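Local atomic coordinates of catalase (Pseudomonas syringae, PDB entry 1M7S), a protein that breaks hydrogen peroxide down into water and oxygen with a heme cofactor, protecting the cell from peroxide damage. Residues K59-A64 with K82-V87; A64-S69 with K285-M290; D104-A109 with A183-M188; W212-G217 with P251-Y256. All blocks are in the same frame, centred on the assembly; numbering follows the deposited sequence.

Contact 1: residues K59-A64 with K82-V87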
# COMPACT_ATOMS: atom_id res chain seq x y z
N LYS A 59 1.60 -28.59 -8.07
CA LYS A 59 2.43 -28.44 -9.27
C LYS A 59 2.43 -29.72 -10.07
O LYS A 59 2.17 -30.76 -9.50
CB LYS A 59 3.85 -28.11 -8.78
CG LYS A 59 4.01 -26.66 -8.39
CD LYS A 59 5.41 -26.23 -8.03
CE LYS A 59 5.80 -26.71 -6.64
NZ LYS A 59 7.06 -25.99 -6.22
N GLY A 60 2.71 -29.66 -11.37
CA GLY A 60 2.71 -30.96 -12.12
C GLY A 60 3.30 -30.60 -13.53
O GLY A 60 4.13 -29.71 -13.66
N GLU A 61 2.83 -31.37 -14.50
CA GLU A 61 3.33 -31.14 -15.86
C GLU A 61 2.25 -31.47 -16.87
O GLU A 61 1.45 -32.33 -16.56
CB GLU A 61 4.54 -32.08 -16.15
CG GLU A 61 5.87 -31.62 -15.60
CD GLU A 61 6.88 -31.07 -16.56
OE1 GLU A 61 8.04 -30.77 -16.17
OE2 GLU A 61 6.56 -30.94 -17.77
N PHE A 62 2.32 -30.79 -18.03
CA PHE A 62 1.34 -31.11 -19.07
C PHE A 62 2.17 -31.59 -20.29
O PHE A 62 3.19 -30.93 -20.54
CB PHE A 62 0.59 -29.85 -19.52
CG PHE A 62 -0.19 -29.94 -20.81
CD1 PHE A 62 -1.38 -30.63 -20.83
CD2 PHE A 62 0.33 -29.38 -21.98
CE1 PHE A 62 -2.08 -30.73 -22.02
CE2 PHE A 62 -0.36 -29.52 -23.19
CZ PHE A 62 -1.57 -30.18 -23.19
N THR A 63 1.67 -32.63 -20.90
CA THR A 63 2.40 -33.11 -22.11
C THR A 63 1.44 -33.11 -23.29
O THR A 63 0.43 -33.78 -23.23
CB THR A 63 3.00 -34.49 -21.79
OG1 THR A 63 4.03 -34.31 -20.80
CG2 THR A 63 3.67 -35.08 -23.04
N ALA A 64 1.74 -32.36 -24.34
CA ALA A 64 0.86 -32.42 -25.51
C ALA A 64 1.01 -33.71 -26.31
O ALA A 64 2.09 -34.34 -26.35
CB ALA A 64 1.10 -31.23 -26.40
N LYS A 82 6.69 -31.00 -23.26
CA LYS A 82 6.34 -31.14 -21.83
C LYS A 82 6.51 -29.78 -21.20
O LYS A 82 7.57 -29.15 -21.32
CB LYS A 82 7.23 -32.18 -21.18
CG LYS A 82 6.75 -32.81 -19.91
CD LYS A 82 7.60 -34.02 -19.53
CE LYS A 82 7.73 -35.05 -20.65
NZ LYS A 82 6.42 -35.66 -21.06
N THR A 83 5.44 -29.33 -20.51
CA THR A 83 5.45 -28.01 -19.91
C THR A 83 5.10 -28.10 -18.41
O THR A 83 4.09 -28.71 -18.12
CB THR A 83 4.34 -27.18 -20.62
OG1 THR A 83 4.76 -26.94 -21.99
CG2 THR A 83 4.16 -25.84 -19.95
N PRO A 84 5.91 -27.57 -17.56
CA PRO A 84 5.60 -27.55 -16.11
C PRO A 84 4.35 -26.68 -15.92
O PRO A 84 4.21 -25.69 -16.61
CB PRO A 84 6.77 -26.89 -15.42
CG PRO A 84 7.77 -26.61 -16.51
CD PRO A 84 7.11 -26.78 -17.87
N VAL A 85 3.55 -27.00 -14.92
CA VAL A 85 2.40 -26.19 -14.56
C VAL A 85 2.34 -25.91 -13.06
O VAL A 85 2.88 -26.69 -12.25
CB VAL A 85 1.08 -26.92 -14.93
CG1 VAL A 85 0.95 -27.24 -16.45
CG2 VAL A 85 0.82 -28.24 -14.22
N PHE A 86 1.50 -24.94 -12.70
CA PHE A 86 1.13 -24.70 -11.32
C PHE A 86 -0.41 -24.67 -11.42
O PHE A 86 -0.89 -23.94 -12.32
CB PHE A 86 1.72 -23.40 -10.78
CG PHE A 86 1.39 -23.21 -9.31
CD1 PHE A 86 2.34 -23.47 -8.36
CD2 PHE A 86 0.09 -22.81 -8.95
CE1 PHE A 86 2.05 -23.33 -6.99
CE2 PHE A 86 -0.18 -22.67 -7.57
CZ PHE A 86 0.75 -22.95 -6.62
N VAL A 87 -1.14 -25.42 -10.60
CA VAL A 87 -2.60 -25.39 -10.67
C VAL A 87 -3.13 -24.84 -9.33
O VAL A 87 -2.64 -25.30 -8.33
CB VAL A 87 -3.19 -26.76 -10.99
CG1 VAL A 87 -4.70 -26.84 -10.70
CG2 VAL A 87 -2.94 -27.15 -12.48
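Val85 and Phe62 meet on the inward face of two antiparallel strands of the catalase beta-barrel, and this is the close-packed part of the contact. Val85 CG1 lies 4.0 Å from Phe62 CB. CG1 is anti to the carbonyl carbon (chi1 -60°), which puts the other methyl over the backbone of Gly60, Val85 CG2 lying 3.5 Å from Gly60 C; glycine suits a position whose main chain is itself the packing surface. The ring of Phe62 swings away from this pair to meet Phe112 edge-to-face, while Thr83 and Val85 also touch Phe112. Gly60 pairs with Val85 and Phe62 with Thr83, each through two backbone hydrogen bonds; the shortest runs from Phe62 N to Thr83 O at 2.7 Å.

The other face, carrying Lys59, Glu61, Thr63, Lys82, Pro84 and Phe86, is more open at its Lys82 end, where a long charged chain suits solvent. At the opposite end Phe86 is buried, and Lys59 CG comes within 3.6 Å of Phe86 CD1 before the Lys59 ammonium reaches Glu302 in a salt bridge. Lys82 curls back through bends at chi3 and chi4 (-53° and -62°), bringing Lys82 NZ to donate to Thr63 OG1 at 2.8 Å.

Contact 2: residues A64-S69 with K285-M290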
# COMPACT_ATOMS: atom_id res chain seq x y z
N ALA A 64 1.74 -32.36 -24.34
CA ALA A 64 0.86 -32.42 -25.51
C ALA A 64 1.01 -33.71 -26.31
O ALA A 64 2.09 -34.34 -26.35
CB ALA A 64 1.10 -31.23 -26.40
N SER A 65 -0.05 -34.06 -27.04
CA SER A 65 -0.01 -35.32 -27.78
C SER A 65 -0.63 -35.31 -29.16
O SER A 65 -0.89 -36.43 -29.64
CB SER A 65 -0.73 -36.40 -26.96
OG SER A 65 -2.09 -36.07 -26.72
N ALA A 66 -0.95 -34.17 -29.74
CA ALA A 66 -1.59 -34.23 -31.06
C ALA A 66 -0.97 -33.18 -31.97
O ALA A 66 -0.26 -32.29 -31.50
CB ALA A 66 -3.09 -33.97 -30.90
N ASP A 67 -1.32 -33.29 -33.25
CA ASP A 67 -0.87 -32.30 -34.21
C ASP A 67 -1.98 -31.26 -34.35
O ASP A 67 -3.00 -31.55 -35.01
CB ASP A 67 -0.61 -32.90 -35.60
CG ASP A 67 -0.17 -31.85 -36.60
OD1 ASP A 67 0.00 -32.21 -37.80
OD2 ASP A 67 0.03 -30.66 -36.27
N ILE A 68 -1.83 -30.11 -33.73
CA ILE A 68 -2.83 -29.05 -33.90
C ILE A 68 -2.13 -27.79 -34.41
O ILE A 68 -2.59 -26.65 -34.27
CB ILE A 68 -3.77 -28.77 -32.72
CG1 ILE A 68 -2.99 -28.42 -31.45
CG2 ILE A 68 -4.74 -29.93 -32.46
CD1 ILE A 68 -3.89 -27.82 -30.38
N SER A 69 -1.09 -27.95 -35.25
CA SER A 69 -0.39 -26.82 -35.86
C SER A 69 -1.29 -25.99 -36.77
O SER A 69 -1.18 -24.78 -36.98
CB SER A 69 0.85 -27.35 -36.63
OG SER A 69 0.34 -28.19 -37.67
N LYS A 285 -11.62 -33.32 -29.45
CA LYS A 285 -10.37 -33.95 -29.84
C LYS A 285 -9.36 -33.84 -28.70
O LYS A 285 -9.14 -32.76 -28.18
CB LYS A 285 -9.80 -33.25 -31.09
CG LYS A 285 -8.34 -33.57 -31.40
CD LYS A 285 -7.83 -32.99 -32.71
CE LYS A 285 -6.42 -33.57 -32.97
NZ LYS A 285 -6.01 -33.36 -34.39
N LYS A 286 -8.79 -34.98 -28.29
CA LYS A 286 -7.80 -34.91 -27.19
C LYS A 286 -6.49 -34.32 -27.66
O LYS A 286 -5.98 -34.66 -28.77
CB LYS A 286 -7.56 -36.33 -26.65
CG LYS A 286 -6.55 -36.33 -25.51
CD LYS A 286 -6.67 -37.60 -24.67
CE LYS A 286 -6.33 -38.85 -25.45
NZ LYS A 286 -5.46 -38.63 -26.63
N ILE A 287 -5.90 -33.38 -26.91
CA ILE A 287 -4.66 -32.76 -27.31
C ILE A 287 -3.52 -32.88 -26.31
O ILE A 287 -2.41 -32.38 -26.61
CB ILE A 287 -4.83 -31.26 -27.64
CG1 ILE A 287 -5.34 -30.43 -26.44
CG2 ILE A 287 -5.77 -31.08 -28.83
CD1 ILE A 287 -5.21 -28.92 -26.77
N GLY A 288 -3.75 -33.54 -25.18
CA GLY A 288 -2.66 -33.66 -24.20
C GLY A 288 -3.21 -34.23 -22.88
O GLY A 288 -4.40 -34.47 -22.73
N GLN A 289 -2.30 -34.24 -21.91
CA GLN A 289 -2.61 -34.81 -20.59
C GLN A 289 -1.80 -34.09 -19.54
O GLN A 289 -0.61 -33.79 -19.70
CB GLN A 289 -2.45 -36.33 -20.51
CG GLN A 289 -2.74 -36.91 -19.12
CD GLN A 289 -2.60 -38.44 -19.14
OE1 GLN A 289 -1.57 -38.91 -18.64
NE2 GLN A 289 -3.56 -39.22 -19.61
N MET A 290 -2.50 -33.79 -18.41
CA MET A 290 -1.81 -33.11 -17.31
C MET A 290 -1.83 -34.03 -16.08
O MET A 290 -2.81 -34.72 -15.82
CB MET A 290 -2.52 -31.78 -17.00
CG MET A 290 -1.92 -31.06 -15.78
SD MET A 290 -2.56 -29.36 -15.60
CE MET A 290 -4.28 -29.68 -15.41
O HOH W 1 -4.06 -37.30 -28.28
O HOH W 2 -1.44 -31.44 -28.92
O HOH W 3 -3.56 -35.15 -34.03
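Ser65 N donates to Ile287 O at 2.9 Å, a fairly straight bond (163° at the hydrogen) that arrives above the carbonyl plane. Just before it, Ala64 faces Gly288 as a non-hydrogen-bonded antiparallel pair; their CA atoms come within 4.0 Å, a closeness helped by the lack of a side chain on Gly288. Packing continues where the chain turns off the strand. Ile68 and Ile287 lie roughly perpendicular, their CG2 methyls 3.9 Å apart, and the small Ala66 CB sits 3.7 Å from Lys286 O. Lys285, fully extended, runs antiparallel to Ile68 alongside it and lays CE against Ala66 CB and Ile68 CG2, so its aliphatic length packs while its ammonium donates to a water.

Water forms the next shell: that molecule joins Asp67 N to Lys285 NZ, and another accepts from Ala66 N. Beyond them Asp67 OD2 takes both Ser69 N and Ser69 OG, the hydroxyl on its syn lone pair at 2.9 Å, and the backbone bond closes an Asx turn within the loop.

Ile287 and Gly288 form a classic beta bulge opposite Leu255, while Phe77 packs on both isoleucines; the loop leaves strand 55-64 still alongside strand 284-295, which lies between strands 55-64 and 252-260.

Contact 3: residues D104-A109 with A183-M188. With HEM (protoporphyrin IX containing Fe), chain E.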
# COMPACT_ATOMS: atom_id res chain seq x y z
N ASP A 104 -20.95 -24.07 -4.37
CA ASP A 104 -20.40 -23.03 -5.24
C ASP A 104 -19.82 -23.72 -6.47
O ASP A 104 -19.55 -24.94 -6.42
CB ASP A 104 -19.15 -22.45 -4.53
CG ASP A 104 -19.17 -21.02 -4.05
OD1 ASP A 104 -18.16 -20.57 -3.41
OD2 ASP A 104 -20.17 -20.29 -4.30
N PRO A 105 -19.52 -22.97 -7.51
CA PRO A 105 -18.71 -23.44 -8.63
C PRO A 105 -17.31 -23.57 -8.01
O PRO A 105 -17.03 -23.01 -6.91
CB PRO A 105 -18.63 -22.32 -9.68
CG PRO A 105 -19.63 -21.32 -9.13
CD PRO A 105 -19.72 -21.53 -7.61
N HIS A 106 -16.40 -24.28 -8.65
CA HIS A 106 -15.02 -24.39 -8.16
C HIS A 106 -14.06 -24.00 -9.29
O HIS A 106 -14.23 -24.48 -10.43
CB HIS A 106 -14.70 -25.79 -7.61
CG HIS A 106 -15.42 -25.94 -6.30
ND1 HIS A 106 -16.71 -26.42 -6.23
CD2 HIS A 106 -15.02 -25.58 -5.04
CE1 HIS A 106 -17.09 -26.39 -4.95
NE2 HIS A 106 -16.09 -25.90 -4.24
N GLY A 107 -13.07 -23.20 -8.92
CA GLY A 107 -12.05 -22.76 -9.88
C GLY A 107 -11.07 -23.90 -10.18
O GLY A 107 -10.76 -24.70 -9.29
N PHE A 108 -10.48 -23.82 -11.34
CA PHE A 108 -9.45 -24.78 -11.84
C PHE A 108 -8.56 -23.99 -12.76
O PHE A 108 -8.86 -23.78 -13.92
CB PHE A 108 -10.18 -25.92 -12.55
CG PHE A 108 -9.36 -27.12 -12.98
CD1 PHE A 108 -10.01 -28.31 -13.22
CD2 PHE A 108 -7.98 -27.08 -13.14
CE1 PHE A 108 -9.33 -29.46 -13.61
CE2 PHE A 108 -7.27 -28.22 -13.52
CZ PHE A 108 -7.97 -29.41 -13.75
N ALA A 109 -7.57 -23.28 -12.21
CA ALA A 109 -6.67 -22.38 -12.92
C ALA A 109 -5.29 -23.03 -13.12
O ALA A 109 -4.60 -23.43 -12.17
CB ALA A 109 -6.56 -21.07 -12.13
N ALA A 183 -16.81 -33.99 -4.22
CA ALA A 183 -16.15 -34.78 -3.14
C ALA A 183 -14.64 -34.50 -3.13
O ALA A 183 -13.99 -34.71 -2.07
CB ALA A 183 -16.39 -36.26 -3.34
N GLY A 184 -14.10 -34.01 -4.24
CA GLY A 184 -12.68 -33.67 -4.26
C GLY A 184 -12.37 -32.92 -5.56
O GLY A 184 -13.00 -33.21 -6.59
N TYR A 185 -11.33 -32.16 -5.57
CA TYR A 185 -10.90 -31.46 -6.80
C TYR A 185 -10.42 -32.48 -7.84
O TYR A 185 -10.56 -32.26 -9.06
CB TYR A 185 -9.76 -30.49 -6.52
CG TYR A 185 -10.15 -29.26 -5.71
CD1 TYR A 185 -11.22 -28.47 -6.13
CD2 TYR A 185 -9.36 -28.90 -4.63
CE1 TYR A 185 -11.54 -27.32 -5.43
CE2 TYR A 185 -9.66 -27.73 -3.94
CZ TYR A 185 -10.74 -26.98 -4.34
OH TYR A 185 -11.04 -25.84 -3.62
N ARG A 186 -9.96 -33.63 -7.35
CA ARG A 186 -9.54 -34.72 -8.22
C ARG A 186 -10.74 -35.36 -8.93
O ARG A 186 -10.53 -36.03 -9.94
CB ARG A 186 -8.90 -35.89 -7.40
CG ARG A 186 -7.66 -35.44 -6.65
CD ARG A 186 -6.97 -36.70 -6.02
NE ARG A 186 -7.80 -37.20 -4.93
CZ ARG A 186 -7.84 -38.47 -4.57
NH1 ARG A 186 -7.09 -39.32 -5.29
NH2 ARG A 186 -8.58 -38.88 -3.55
N PHE A 187 -11.94 -35.19 -8.47
CA PHE A 187 -13.16 -35.77 -8.98
C PHE A 187 -14.07 -34.73 -9.64
O PHE A 187 -15.28 -34.84 -9.52
CB PHE A 187 -13.89 -36.52 -7.85
CG PHE A 187 -12.95 -37.51 -7.19
CD1 PHE A 187 -12.50 -37.25 -5.90
CD2 PHE A 187 -12.52 -38.64 -7.84
CE1 PHE A 187 -11.63 -38.12 -5.26
CE2 PHE A 187 -11.63 -39.51 -7.22
CZ PHE A 187 -11.17 -39.26 -5.94
N MET A 188 -13.47 -33.78 -10.31
CA MET A 188 -14.22 -32.80 -11.07
C MET A 188 -13.52 -32.58 -12.42
O MET A 188 -12.29 -32.63 -12.50
CB MET A 188 -14.40 -31.43 -10.43
CG MET A 188 -13.21 -30.53 -10.25
SD MET A 188 -13.64 -29.10 -9.18
CE MET A 188 -12.28 -28.06 -9.74
CHA HEM E . -10.39 -15.16 -9.82
CHB HEM E . -12.56 -18.21 -12.88
CHC HEM E . -15.39 -14.62 -14.44
CHD HEM E . -12.56 -11.42 -12.12
C1A HEM E . -10.75 -16.29 -10.51
C2A HEM E . -10.17 -17.63 -10.28
C3A HEM E . -10.77 -18.47 -11.13
C4A HEM E . -11.75 -17.71 -11.88
CMA HEM E . -10.53 -19.97 -11.33
CAA HEM E . -9.06 -17.88 -9.25
CBA HEM E . -7.62 -17.99 -9.85
CGA HEM E . -6.65 -18.44 -8.72
O1A HEM E . -5.83 -17.54 -8.40
O2A HEM E . -6.83 -19.62 -8.37
C1B HEM E . -13.49 -17.51 -13.59
C2B HEM E . -14.30 -18.04 -14.69
C3B HEM E . -15.10 -17.04 -15.11
C4B HEM E . -14.80 -15.88 -14.32
CMB HEM E . -14.22 -19.49 -15.18
CAB HEM E . -16.17 -17.00 -16.20
CBB HEM E . -16.17 -17.80 -17.25
C1C HEM E . -14.80 -13.45 -14.04
C2C HEM E . -15.10 -12.14 -14.55
C3C HEM E . -14.31 -11.26 -13.93
C4C HEM E . -13.52 -12.00 -12.97
CMC HEM E . -16.12 -11.82 -15.68
CAC HEM E . -14.18 -9.73 -14.09
CBC HEM E . -14.26 -9.09 -15.28
C1D HEM E . -11.78 -12.18 -11.24
C2D HEM E . -10.85 -11.62 -10.28
C3D HEM E . -10.26 -12.63 -9.65
C4D HEM E . -10.79 -13.86 -10.20
CMD HEM E . -10.69 -10.10 -10.09
CAD HEM E . -9.17 -12.57 -8.53
CBD HEM E . -7.75 -12.73 -9.19
CGD HEM E . -6.60 -12.49 -8.23
O1D HEM E . -5.49 -13.05 -8.54
O2D HEM E . -6.71 -11.76 -7.21
NA HEM E . -11.74 -16.40 -11.45
NB HEM E . -13.80 -16.18 -13.40
NC HEM E . -13.84 -13.34 -13.05
ND HEM E . -11.67 -13.56 -11.20
FE HEM E . -12.72 -14.85 -12.32
O HOH W 4 -14.79 -15.49 -11.04
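Met188 makes van der Waals contacts with segment 104-109 through its sulfur and terminal methyl. Its CG stands in the cramped site between backbone N and carbonyl carbon (chi1 68°), and the chain then runs out straight, placing Met188 SD 3.8 Å from His106 CB. Met188 CE ends 3.7 Å from Gly107 O and 4.1 Å from Phe108 CB. A long, flexible thioether suits this buried place, filling the angle between a backbone carbonyl and two ring-bearing side chains.

The aromatic contact is between His106 and Tyr185, whose planes stand at 70° with the centroids 6.0 Å apart; the pair meets obliquely, His106 CD2 being 3.9 Å from Tyr185 CE1. In the plane of the tyrosine ring, Met188 SD lies at its edge. Phe89 stacks on Tyr185, and Phe108 stacks on Trp212.

Here the beginning of barrel strand 107-114 forms part of the heme pocket. Gly107, Phe108 and Ala109 line it, near His52 and Asn124, the predicted active-site residues.

This segment meets the heme by van der Waals contact, whereas Arg49, Arg88, Gln336 and Arg339 hydrogen-bond to it. Gly107 CA lies 3.5 Å from heme methyl CMA, an approach that glycine, having no side chain, permits, and Ala109 CB is 4.0 Å from propionate carbon CBA.

Contact 4: residues W212-G217 with P251-Y256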
# COMPACT_ATOMS: atom_id res chain seq x y z
N TRP A 212 -11.00 -30.03 -19.46
CA TRP A 212 -10.13 -30.98 -18.74
C TRP A 212 -11.03 -32.12 -18.29
O TRP A 212 -11.91 -31.93 -17.45
CB TRP A 212 -9.50 -30.37 -17.49
CG TRP A 212 -8.48 -29.32 -17.65
CD1 TRP A 212 -8.63 -28.00 -17.29
CD2 TRP A 212 -7.12 -29.44 -18.12
NE1 TRP A 212 -7.48 -27.32 -17.52
CE2 TRP A 212 -6.52 -28.18 -18.02
CE3 TRP A 212 -6.36 -30.51 -18.61
CZ2 TRP A 212 -5.20 -27.91 -18.37
CZ3 TRP A 212 -5.05 -30.25 -18.98
CH2 TRP A 212 -4.45 -28.96 -18.88
N LYS A 213 -10.82 -33.32 -18.84
CA LYS A 213 -11.62 -34.47 -18.47
C LYS A 213 -10.93 -35.26 -17.36
O LYS A 213 -9.80 -35.75 -17.56
CB LYS A 213 -11.89 -35.42 -19.66
CG LYS A 213 -12.76 -36.60 -19.22
CD LYS A 213 -13.53 -37.20 -20.38
CE LYS A 213 -14.30 -38.42 -19.84
NZ LYS A 213 -15.59 -38.00 -19.20
N SER A 214 -11.58 -35.32 -16.20
CA SER A 214 -11.00 -36.06 -15.08
C SER A 214 -10.83 -37.56 -15.36
O SER A 214 -11.79 -38.23 -15.74
CB SER A 214 -11.92 -35.96 -13.84
OG SER A 214 -11.29 -36.75 -12.81
N LEU A 215 -9.62 -38.05 -15.18
CA LEU A 215 -9.31 -39.47 -15.36
C LEU A 215 -9.61 -40.23 -14.08
O LEU A 215 -9.57 -41.46 -14.09
CB LEU A 215 -7.89 -39.71 -15.87
CG LEU A 215 -7.63 -38.98 -17.23
CD1 LEU A 215 -6.25 -39.34 -17.75
CD2 LEU A 215 -8.70 -39.28 -18.26
N GLN A 216 -10.06 -39.54 -13.01
CA GLN A 216 -10.48 -40.22 -11.79
C GLN A 216 -11.99 -40.35 -11.77
O GLN A 216 -12.55 -40.97 -10.86
CB GLN A 216 -10.03 -39.41 -10.56
CG GLN A 216 -8.54 -39.29 -10.40
CD GLN A 216 -7.83 -38.49 -11.44
OE1 GLN A 216 -6.94 -39.01 -12.14
NE2 GLN A 216 -8.17 -37.21 -11.57
N GLY A 217 -12.68 -39.70 -12.71
CA GLY A 217 -14.13 -39.73 -12.76
C GLY A 217 -14.67 -38.52 -11.97
O GLY A 217 -13.91 -37.73 -11.39
N PRO A 251 -3.41 -37.25 -9.44
CA PRO A 251 -4.59 -37.04 -10.28
C PRO A 251 -4.17 -36.56 -11.66
O PRO A 251 -3.21 -35.82 -11.86
CB PRO A 251 -5.44 -35.95 -9.58
CG PRO A 251 -4.35 -35.18 -8.86
CD PRO A 251 -3.28 -36.19 -8.44
N LYS A 252 -4.92 -37.04 -12.66
CA LYS A 252 -4.72 -36.64 -14.04
C LYS A 252 -5.98 -36.20 -14.77
O LYS A 252 -7.10 -36.65 -14.54
CB LYS A 252 -4.20 -37.86 -14.84
CG LYS A 252 -2.74 -38.16 -14.43
CD LYS A 252 -2.33 -39.59 -14.83
CE LYS A 252 -2.91 -40.11 -16.09
NZ LYS A 252 -4.10 -40.99 -16.00
N TRP A 253 -5.73 -35.34 -15.79
CA TRP A 253 -6.81 -34.88 -16.63
C TRP A 253 -6.35 -34.85 -18.11
O TRP A 253 -5.24 -34.43 -18.41
CB TRP A 253 -7.23 -33.46 -16.27
CG TRP A 253 -7.99 -33.28 -14.99
CD1 TRP A 253 -9.33 -33.10 -14.84
CD2 TRP A 253 -7.40 -33.22 -13.70
NE1 TRP A 253 -9.62 -32.96 -13.48
CE2 TRP A 253 -8.43 -33.00 -12.78
CE3 TRP A 253 -6.07 -33.28 -13.23
CZ2 TRP A 253 -8.19 -32.87 -11.41
CZ3 TRP A 253 -5.83 -33.19 -11.87
CH2 TRP A 253 -6.90 -32.97 -10.95
N ASP A 254 -7.18 -35.36 -19.00
CA ASP A 254 -6.94 -35.28 -20.43
C ASP A 254 -7.52 -33.95 -20.92
O ASP A 254 -8.64 -33.59 -20.49
CB ASP A 254 -7.61 -36.44 -21.18
CG ASP A 254 -6.70 -37.68 -21.21
OD1 ASP A 254 -5.50 -37.57 -20.91
OD2 ASP A 254 -7.23 -38.77 -21.53
N LEU A 255 -6.76 -33.24 -21.73
CA LEU A 255 -7.25 -31.98 -22.31
C LEU A 255 -7.86 -32.22 -23.68
O LEU A 255 -7.20 -32.78 -24.58
CB LEU A 255 -6.09 -30.97 -22.43
CG LEU A 255 -6.41 -29.58 -22.99
CD1 LEU A 255 -7.46 -28.90 -22.07
CD2 LEU A 255 -5.16 -28.75 -23.12
N TYR A 256 -9.10 -31.77 -23.83
CA TYR A 256 -9.81 -31.81 -25.09
C TYR A 256 -10.16 -30.42 -25.64
O TYR A 256 -10.44 -29.48 -24.86
CB TYR A 256 -11.11 -32.59 -24.93
CG TYR A 256 -10.96 -34.07 -24.74
CD1 TYR A 256 -10.68 -34.57 -23.46
CD2 TYR A 256 -11.11 -34.98 -25.79
CE1 TYR A 256 -10.55 -35.93 -23.24
CE2 TYR A 256 -10.96 -36.35 -25.58
CZ TYR A 256 -10.67 -36.80 -24.31
OH TYR A 256 -10.51 -38.13 -24.05
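Trp212 receives Leu255 on one face of its indole: Leu255 CD1 stands 4.0 Å from the centroid of the six-membered ring and almost on its normal, a CH-pi contact. Leu255 CB also touches Trp212 CZ3, so a branched aliphatic residue suits this broad ring, which stacks on Phe108 as well. Trp253 has Gln216 NE2 over one face, toward the rim, and meets Phe108 edge-to-face. Trp253 CD1 approaches Ser214 CA to 3.4 Å, while Trp253 NE1 donates to Met188 O. The two tryptophan side chains run nearly perpendicular, with Trp212 CB against Trp253 CD1.

Behind these rings lies an antiparallel strand pair of the catalase beta-barrel. Lys213 and Asp254 form its hydrogen-bonded pair, Lys213 N reaching Asp254 O at 2.7 Å, and the indoles and Leu255 share the buried face.

As strand 205-214 ends, Ser214 OG accepts from Gln216 N in an ST turn. The glutamine chain bends at chi2 (67°), turning its amide back to the neighbouring strand. There Gln216 OE1 accepts from Lys252 N at 2.9 Å in a nearly straight bond (176°), and Gln216 NE2 donates to Lys252 O at 3.2 Å; an amide suits this place because it can accept and donate at once. Leu215 N also donates to Lys252 O, from the opposite face of the carbonyl plane.

Toward solvent, Leu215 spreads its methyls beside Asp254, Leu215 CD2 being 3.6 Å from Asp254 OD2. Gln289 of the next strand donates to Asp254 OD1.

From the N terminus, strand 55-64 first meets strand 82-90 in contact 1, closing a short connection of 17 residues. Ala64 belongs to contacts 1 and 2, whose segments alternate along the chain: contact 2 spans more than 200 residues to reach strand 284-295. That long span encloses contacts 3 and 4, which follow one another in series. Contact 3 brings the start of strand 107-114, beside the heme, to the loop before strand 190-191; contact 4 then joins strands 205-214 and 252-260 across a largely helical excursion. Arg186 O and Ser214 OG link contacts 3 and 4. In the curled sheet strand 284-295 has strand 252-260 of contact 4 and strand 55-64 of contact 1 as neighbours.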